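Long-range contacts in L-asparagine oxygenase (Streptomyces coelicolor, PDB 2OG5), which hydroxylates free L-asparagine at its beta carbon, using iron(II), 2-oxoglutarate and oxygen, to supply a building block of the calcium-dependent lipopeptide antibiotic: residues Glu46-Ile51 against His77-Thr82; Glu70-Ala75 against Leu133-Cys138. One frame throughout, in Å; residues are numbered along the deposited sequence.

Interaction 1 (Glu46-Ile51 against His77-Thr82)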
ATOM      1  N   GLU A  46      -8.436  -4.875  22.475  1.00 24.61           N
ATOM      2  CA  GLU A  46      -7.586  -4.940  23.663  1.00 24.51           C
ATOM      3  C   GLU A  46      -6.479  -5.994  23.549  1.00 23.58           C
ATOM      4  O   GLU A  46      -5.342  -5.765  23.978  1.00 23.32           O
ATOM      5  CB  GLU A  46      -8.441  -5.201  24.905  1.00 24.80           C
ATOM      6  CG  GLU A  46      -9.294  -4.008  25.285  1.00 26.50           C
ATOM      7  CD  GLU A  46     -10.246  -4.290  26.442  1.00 26.82           C
ATOM      8  OE1 GLU A  46     -10.393  -5.465  26.850  1.00 30.40           O
ATOM      9  OE2 GLU A  46     -10.855  -3.323  26.944  1.00 31.70           O
ATOM     10  N   LEU A  47      -6.806  -7.140  22.966  1.00 23.18           N
ATOM     11  CA  LEU A  47      -5.831  -8.216  22.799  1.00 22.87           C
ATOM     12  C   LEU A  47      -4.728  -7.805  21.822  1.00 22.27           C
ATOM     13  O   LEU A  47      -3.542  -7.980  22.110  1.00 21.60           O
ATOM     14  CB  LEU A  47      -6.517  -9.497  22.324  1.00 22.92           C
ATOM     15  CG  LEU A  47      -5.605 -10.688  22.003  1.00 23.42           C
ATOM     16  CD1 LEU A  47      -4.625 -10.979  23.141  1.00 25.06           C
ATOM     17  CD2 LEU A  47      -6.436 -11.932  21.675  1.00 23.61           C
ATOM     18  N   VAL A  48      -5.117  -7.241  20.680  1.00 21.91           N
ATOM     19  CA  VAL A  48      -4.132  -6.789  19.693  1.00 22.10           C
ATOM     20  C   VAL A  48      -3.254  -5.680  20.286  1.00 22.10           C
ATOM     21  O   VAL A  48      -2.043  -5.661  20.066  1.00 21.89           O
ATOM     22  CB  VAL A  48      -4.805  -6.330  18.375  1.00 21.36           C
ATOM     23  CG1 VAL A  48      -3.772  -5.731  17.413  1.00 21.62           C
ATOM     24  CG2 VAL A  48      -5.528  -7.500  17.707  1.00 21.63           C
ATOM     25  N   GLU A  49      -3.853  -4.786  21.075  1.00 22.68           N
ATOM     26  CA  GLU A  49      -3.094  -3.739  21.764  1.00 23.30           C
ATOM     27  C   GLU A  49      -2.037  -4.347  22.690  1.00 23.10           C
ATOM     28  O   GLU A  49      -0.889  -3.919  22.689  1.00 22.91           O
ATOM     29  CB  GLU A  49      -4.043  -2.824  22.547  1.00 23.34           C
ATOM     30  CG  GLU A  49      -3.346  -1.681  23.275  1.00 24.38           C
ATOM     31  CD  GLU A  49      -4.299  -0.841  24.094  1.00 26.35           C
ATOM     32  OE1 GLU A  49      -5.160  -1.421  24.795  1.00 31.92           O
ATOM     33  OE2 GLU A  49      -4.171   0.401  24.053  1.00 32.94           O
ATOM     34  N   GLU A  50      -2.432  -5.348  23.472  1.00 23.34           N
ATOM     35  CA  GLU A  50      -1.502  -6.039  24.369  1.00 23.45           C
ATOM     36  C   GLU A  50      -0.360  -6.679  23.590  1.00 22.64           C
ATOM     37  O   GLU A  50       0.800  -6.561  23.959  1.00 22.46           O
ATOM     38  CB  GLU A  50      -2.235  -7.118  25.178  1.00 23.51           C
ATOM     39  CG  GLU A  50      -1.365  -7.864  26.197  1.00 24.95           C
ATOM     40  CD  GLU A  50      -2.116  -8.976  26.943  1.00 26.80           C
ATOM     41  OE1 GLU A  50      -3.222  -9.375  26.507  1.00 31.82           O
ATOM     42  OE2 GLU A  50      -1.585  -9.463  27.973  1.00 32.05           O
ATOM     43  N   ILE A  51      -0.712  -7.367  22.510  1.00 22.39           N
ATOM     44  CA  ILE A  51       0.271  -8.052  21.680  1.00 22.41           C
ATOM     45  C   ILE A  51       1.236  -7.048  21.027  1.00 22.24           C
ATOM     46  O   ILE A  51       2.446  -7.260  21.021  1.00 21.95           O
ATOM     47  CB  ILE A  51      -0.422  -8.895  20.579  1.00 22.01           C
ATOM     48  CG1 ILE A  51      -1.224 -10.050  21.193  1.00 22.58           C
ATOM     49  CG2 ILE A  51       0.609  -9.473  19.619  1.00 22.31           C
ATOM     50  CD1 ILE A  51      -2.280 -10.628  20.251  1.00 22.06           C
ATOM     51  N   HIS A  77       0.548 -14.686  15.231  1.00 19.89           N
ATOM     52  CA  HIS A  77      -0.209 -15.893  15.523  1.00 20.27           C
ATOM     53  C   HIS A  77      -0.885 -15.898  16.886  1.00 20.48           C
ATOM     54  O   HIS A  77      -1.693 -16.788  17.157  1.00 20.46           O
ATOM     55  CB  HIS A  77       0.669 -17.117  15.279  1.00 20.50           C
ATOM     56  CG  HIS A  77       0.900 -17.346  13.824  1.00 21.48           C
ATOM     57  ND1 HIS A  77      -0.104 -17.789  12.995  1.00 24.54           N
ATOM     58  CD2 HIS A  77       1.969 -17.102  13.030  1.00 24.39           C
ATOM     59  CE1 HIS A  77       0.349 -17.841  11.755  1.00 24.56           C
ATOM     60  NE2 HIS A  77       1.600 -17.424  11.746  1.00 24.61           N
ATOM     61  N   ALA A  78      -0.586 -14.895  17.716  1.00 20.47           N
ATOM     62  CA  ALA A  78      -1.339 -14.649  18.956  1.00 20.42           C
ATOM     63  C   ALA A  78      -2.622 -13.827  18.743  1.00 20.64           C
ATOM     64  O   ALA A  78      -3.441 -13.725  19.659  1.00 20.95           O
ATOM     65  CB  ALA A  78      -0.449 -13.951  19.991  1.00 20.29           C
ATOM     66  N   TRP A  79      -2.799 -13.219  17.566  1.00 20.49           N
ATOM     67  CA  TRP A  79      -4.009 -12.426  17.296  1.00 20.80           C
ATOM     68  C   TRP A  79      -5.272 -13.279  17.420  1.00 20.85           C
ATOM     69  O   TRP A  79      -5.225 -14.495  17.225  1.00 20.74           O
ATOM     70  CB  TRP A  79      -4.002 -11.812  15.892  1.00 20.49           C
ATOM     71  CG  TRP A  79      -3.138 -10.610  15.691  1.00 20.35           C
ATOM     72  CD1 TRP A  79      -1.872 -10.425  16.147  1.00 20.21           C
ATOM     73  CD2 TRP A  79      -3.468  -9.441  14.922  1.00 19.78           C
ATOM     74  NE1 TRP A  79      -1.387  -9.203  15.713  1.00 19.68           N
ATOM     75  CE2 TRP A  79      -2.350  -8.582  14.967  1.00 19.96           C
ATOM     76  CE3 TRP A  79      -4.597  -9.041  14.202  1.00 20.72           C
ATOM     77  CZ2 TRP A  79      -2.327  -7.341  14.314  1.00 21.20           C
ATOM     78  CZ3 TRP A  79      -4.577  -7.806  13.555  1.00 21.56           C
ATOM     79  CH2 TRP A  79      -3.451  -6.972  13.616  1.00 21.21           C
ATOM     80  N   PRO A  80      -6.413 -12.642  17.727  1.00 21.29           N
ATOM     81  CA  PRO A  80      -7.664 -13.394  17.742  1.00 21.52           C
ATOM     82  C   PRO A  80      -7.958 -14.100  16.424  1.00 21.61           C
ATOM     83  O   PRO A  80      -7.710 -13.547  15.350  1.00 21.16           O
ATOM     84  CB  PRO A  80      -8.737 -12.331  18.000  1.00 21.87           C
ATOM     85  CG  PRO A  80      -8.073 -11.034  18.006  1.00 22.78           C
ATOM     86  CD  PRO A  80      -6.595 -11.226  18.087  1.00 21.51           C
ATOM     87  N   ALA A  81      -8.500 -15.307  16.522  1.00 21.22           N
ATOM     88  CA  ALA A  81      -8.819 -16.103  15.341  1.00 21.13           C
ATOM     89  C   ALA A  81      -9.767 -15.388  14.392  1.00 20.95           C
ATOM     90  O   ALA A  81      -9.682 -15.570  13.182  1.00 20.92           O
ATOM     91  CB  ALA A  81      -9.411 -17.455  15.751  1.00 20.98           C
ATOM     92  N   THR A  82     -10.689 -14.593  14.938  1.00 21.38           N
ATOM     93  CA  THR A  82     -11.635 -13.837  14.114  1.00 21.18           C
ATOM     94  C   THR A  82     -10.913 -12.986  13.070  1.00 20.97           C
ATOM     95  O   THR A  82     -11.255 -13.011  11.888  1.00 20.27           O
ATOM     96  CB  THR A  82     -12.497 -12.902  14.986  1.00 22.10           C
ATOM     97  OG1 THR A  82     -11.649 -12.200  15.899  1.00 24.25           O
ATOM     98  CG2 THR A  82     -13.508 -13.698  15.771  1.00 23.92           C
TER
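The backbone bond from Ile51 N to Leu47 O, 2.9 Å long, sets these two residues one helical turn apart, and both lean toward the bend His77-Thr82. Each brings a methyl to the carbonyl of Ala78: Ile51 CD1 comes within 3.4 Å of Ala78 O, Leu47 CD2 within 4.0 Å. Ile51 CD1 also meets Ala78 CB, whose small size lets the long isoleucine branch settle against the chain. Leu47 and Pro80 reach for each other tip to tip, with CD2 of Leu47 3.7 Å from CD of Pro80. Next to Leu47 in the chain, Val48 lays both its methyls over one face of the Trp79 indole. Val48 CG1, anti to the backbone N (chi1 174°), stands 4.0 Å from the centroid of the Trp79 six-membered ring, 20° off its normal, a CH-pi contact. CG2 covers the same face nearer the rim and touches Pro80 CD as well. A beta-branched residue thus suits a broad ring and a proline side by side. Pro80 is the N-cap of helix 81-92, whose start is tied back by Thr82 to Asp44 on helix 42-58. Beyond, Trp79 packs on Met135 and Thr136 of helix 128-140.

Interaction 2 (Glu70-Ala75 against Leu133-Cys138)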
ATOM      1  N   GLU A  70      10.888 -11.680  12.696  1.00 19.17           N
ATOM      2  CA  GLU A  70      10.550 -12.997  13.257  1.00 19.85           C
ATOM      3  C   GLU A  70       9.654 -12.882  14.494  1.00 19.50           C
ATOM      4  O   GLU A  70       8.677 -13.619  14.622  1.00 19.08           O
ATOM      5  CB  GLU A  70      11.828 -13.769  13.595  1.00 20.06           C
ATOM      6  CG  GLU A  70      11.604 -15.197  14.105  1.00 20.98           C
ATOM      7  CD  GLU A  70      12.903 -15.939  14.411  1.00 23.87           C
ATOM      8  OE1 GLU A  70      13.998 -15.360  14.208  1.00 31.83           O
ATOM      9  OE2 GLU A  70      12.836 -17.093  14.896  1.00 30.34           O
ATOM     10  N   ALA A  71       9.971 -11.955  15.400  1.00 19.30           N
ATOM     11  CA  ALA A  71       9.104 -11.718  16.564  1.00 19.19           C
ATOM     12  C   ALA A  71       7.706 -11.279  16.118  1.00 18.71           C
ATOM     13  O   ALA A  71       6.695 -11.692  16.695  1.00 19.35           O
ATOM     14  CB  ALA A  71       9.710 -10.685  17.496  1.00 18.80           C
ATOM     15  N   ALA A  72       7.643 -10.452  15.072  1.00 18.31           N
ATOM     16  CA  ALA A  72       6.361  -9.991  14.539  1.00 18.79           C
ATOM     17  C   ALA A  72       5.566 -11.163  13.962  1.00 18.54           C
ATOM     18  O   ALA A  72       4.355 -11.263  14.154  1.00 19.17           O
ATOM     19  CB  ALA A  72       6.587  -8.901  13.483  1.00 19.24           C
ATOM     20  N   ARG A  73       6.244 -12.046  13.237  1.00 18.93           N
ATOM     21  CA  ARG A  73       5.593 -13.242  12.684  1.00 19.11           C
ATOM     22  C   ARG A  73       4.993 -14.100  13.795  1.00 18.77           C
ATOM     23  O   ARG A  73       3.844 -14.521  13.717  1.00 19.07           O
ATOM     24  CB  ARG A  73       6.608 -14.055  11.879  1.00 19.39           C
ATOM     25  CG  ARG A  73       6.030 -15.246  11.133  1.00 19.94           C
ATOM     26  CD  ARG A  73       7.091 -15.942  10.288  1.00 21.43           C
ATOM     27  NE  ARG A  73       7.527 -15.015   9.250  1.00 25.27           N
ATOM     28  CZ  ARG A  73       8.709 -14.423   9.166  1.00 26.20           C
ATOM     29  NH1 ARG A  73       9.692 -14.663  10.041  1.00 27.56           N
ATOM     30  NH2 ARG A  73       8.901 -13.571   8.165  1.00 22.23           N
ATOM     31  N   ASN A  74       5.781 -14.350  14.831  1.00 19.18           N
ATOM     32  CA  ASN A  74       5.296 -15.125  15.968  1.00 19.32           C
ATOM     33  C   ASN A  74       4.141 -14.433  16.688  1.00 19.30           C
ATOM     34  O   ASN A  74       3.170 -15.079  17.085  1.00 19.31           O
ATOM     35  CB  ASN A  74       6.448 -15.417  16.929  1.00 19.50           C
ATOM     36  CG  ASN A  74       7.432 -16.441  16.360  1.00 20.27           C
ATOM     37  OD1 ASN A  74       8.651 -16.314  16.541  1.00 24.84           O
ATOM     38  ND2 ASN A  74       6.909 -17.456  15.680  1.00 21.03           N
ATOM     39  N   ALA A  75       4.233 -13.117  16.845  1.00 19.17           N
ATOM     40  CA  ALA A  75       3.189 -12.353  17.535  1.00 19.45           C
ATOM     41  C   ALA A  75       1.892 -12.317  16.724  1.00 19.38           C
ATOM     42  O   ALA A  75       0.804 -12.318  17.293  1.00 19.66           O
ATOM     43  CB  ALA A  75       3.677 -10.937  17.849  1.00 19.55           C
ATOM     44  N   LEU A 133       1.884  -3.097  11.676  1.00 18.47           N
ATOM     45  CA  LEU A 133       2.123  -3.311  10.257  1.00 18.19           C
ATOM     46  C   LEU A 133       2.914  -4.581   9.986  1.00 17.44           C
ATOM     47  O   LEU A 133       2.574  -5.327   9.071  1.00 18.21           O
ATOM     48  CB  LEU A 133       2.832  -2.107   9.637  1.00 18.40           C
ATOM     49  CG  LEU A 133       1.924  -0.906   9.367  1.00 18.02           C
ATOM     50  CD1 LEU A 133       2.776   0.350   9.170  1.00 17.78           C
ATOM     51  CD2 LEU A 133       1.017  -1.131   8.145  1.00 18.10           C
ATOM     52  N   LEU A 134       3.981  -4.830  10.743  1.00 17.53           N
ATOM     53  CA  LEU A 134       4.830  -5.970  10.413  1.00 18.04           C
ATOM     54  C   LEU A 134       4.164  -7.291  10.825  1.00 17.88           C
ATOM     55  O   LEU A 134       4.338  -8.318  10.156  1.00 17.86           O
ATOM     56  CB  LEU A 134       6.247  -5.808  10.981  1.00 17.51           C
ATOM     57  CG  LEU A 134       7.057  -4.662  10.343  1.00 18.81           C
ATOM     58  CD1 LEU A 134       8.495  -4.616  10.862  1.00 19.55           C
ATOM     59  CD2 LEU A 134       7.066  -4.741   8.824  1.00 20.17           C
ATOM     60  N   MET A 135       3.375  -7.281  11.897  1.00 17.95           N
ATOM     61  CA  MET A 135       2.588  -8.479  12.252  1.00 18.07           C
ATOM     62  C   MET A 135       1.617  -8.808  11.121  1.00 18.16           C
ATOM     63  O   MET A 135       1.567  -9.946  10.647  1.00 18.26           O
ATOM     64  CB  MET A 135       1.828  -8.295  13.571  1.00 18.54           C
ATOM     65  CG  MET A 135       2.715  -8.330  14.795  1.00 18.15           C
ATOM     66  SD  MET A 135       1.813  -8.322  16.369  1.00 19.35           S
ATOM     67  CE  MET A 135       1.101  -6.671  16.364  1.00 19.93           C
ATOM     68  N   THR A 136       0.878  -7.814  10.645  1.00 18.03           N
ATOM     69  CA  THR A 136      -0.102  -8.051   9.584  1.00 18.32           C
ATOM     70  C   THR A 136       0.578  -8.503   8.292  1.00 18.36           C
ATOM     71  O   THR A 136       0.074  -9.385   7.597  1.00 19.20           O
ATOM     72  CB  THR A 136      -0.966  -6.816   9.307  1.00 18.78           C
ATOM     73  OG1 THR A 136      -1.526  -6.351  10.544  1.00 19.05           O
ATOM     74  CG2 THR A 136      -2.090  -7.146   8.327  1.00 18.79           C
ATOM     75  N   ALA A 137       1.724  -7.911   7.967  1.00 18.31           N
ATOM     76  CA  ALA A 137       2.468  -8.317   6.778  1.00 18.24           C
ATOM     77  C   ALA A 137       2.840  -9.791   6.838  1.00 18.40           C
ATOM     78  O   ALA A 137       2.736 -10.511   5.847  1.00 18.59           O
ATOM     79  CB  ALA A 137       3.732  -7.465   6.619  1.00 18.44           C
ATOM     80  N   CYS A 138       3.273 -10.240   8.015  1.00 19.03           N
ATOM     81  CA  CYS A 138       3.632 -11.644   8.194  1.00 19.57           C
ATOM     82  C   CYS A 138       2.430 -12.591   8.154  1.00 20.06           C
ATOM     83  O   CYS A 138       2.590 -13.791   7.898  1.00 20.29           O
ATOM     84  CB  CYS A 138       4.410 -11.831   9.501  1.00 19.65           C
ATOM     85  SG  CYS A 138       6.059 -11.154   9.484  1.00 20.66           S
TER
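Met135 lies beside Ala72 and Ala75 on helix 66-76, and can be followed atom by atom. Its CB is 3.9 Å from Ala72 O, and CG comes closer, 3.4 Å from that same carbonyl oxygen. SD then rests 3.5 Å from Ala75 CB, one turn further along the helix. Beyond SD the bend (chi3 -68°) carries Met135 CE to the Trp79 indole, 3.6 Å from NE1; Ile51 and Leu55 of helix 42-58 are further neighbours of the side chain. An unbranched thioether suits the place, since it can run beside the alanines and then bend to the indole.

The alanines permit the close approach. Ala72 CB points at helix 128-140 and sits 4.0 Å from Leu134 CB, while the CA atoms of Ala72 and Met135 are only 4.7 Å apart. At the other end, Cys138 fills the join with a compact thiol: its CB is 3.7 Å from Arg73 CA, and its SG lies against Arg73 CB and obliquely to the guanidinium. Arg73 NH2 forms a salt bridge with Asp142 and a hydrogen bond with Tyr348, which probably hold the guanidinium in place.

The short helical segments cross at -70°, their axes 7.8 Å apart, a steep and tight helix-helix packing built on small residues. Leu133, Leu134 and Ala137 carry helix 128-140 onto strands 191-196 and 326-333, so the helix is layered against the jelly-roll core characteristic of iron(II)/2-oxoglutarate oxygenases. In this enzyme strand 326-333 also carries Arg329, which binds L-asparagine.

Overall arrangement
From the N terminus, helix 42-58 comes first, followed by helix 66-76 and then the bend into helix 81-92. Interaction 1 closes this helical excursion by returning the bend to helix 42-58. Interaction 2 starts within that loop, on helix 66-76, and closes a longer one that runs through helix 81-92 and strand 99-103 to helix 128-140. The two loops therefore cross rather than nest. Their centres are 12 Å apart, and they meet where Met135 SD lies 3.4 Å from Trp79 NE1 and 3.7 Å from Ile51 CG2. Together they tie helix 42-58 to the bend before helix 81-92 and helix 66-76 to helix 128-140, which lies on the jelly-roll sheet.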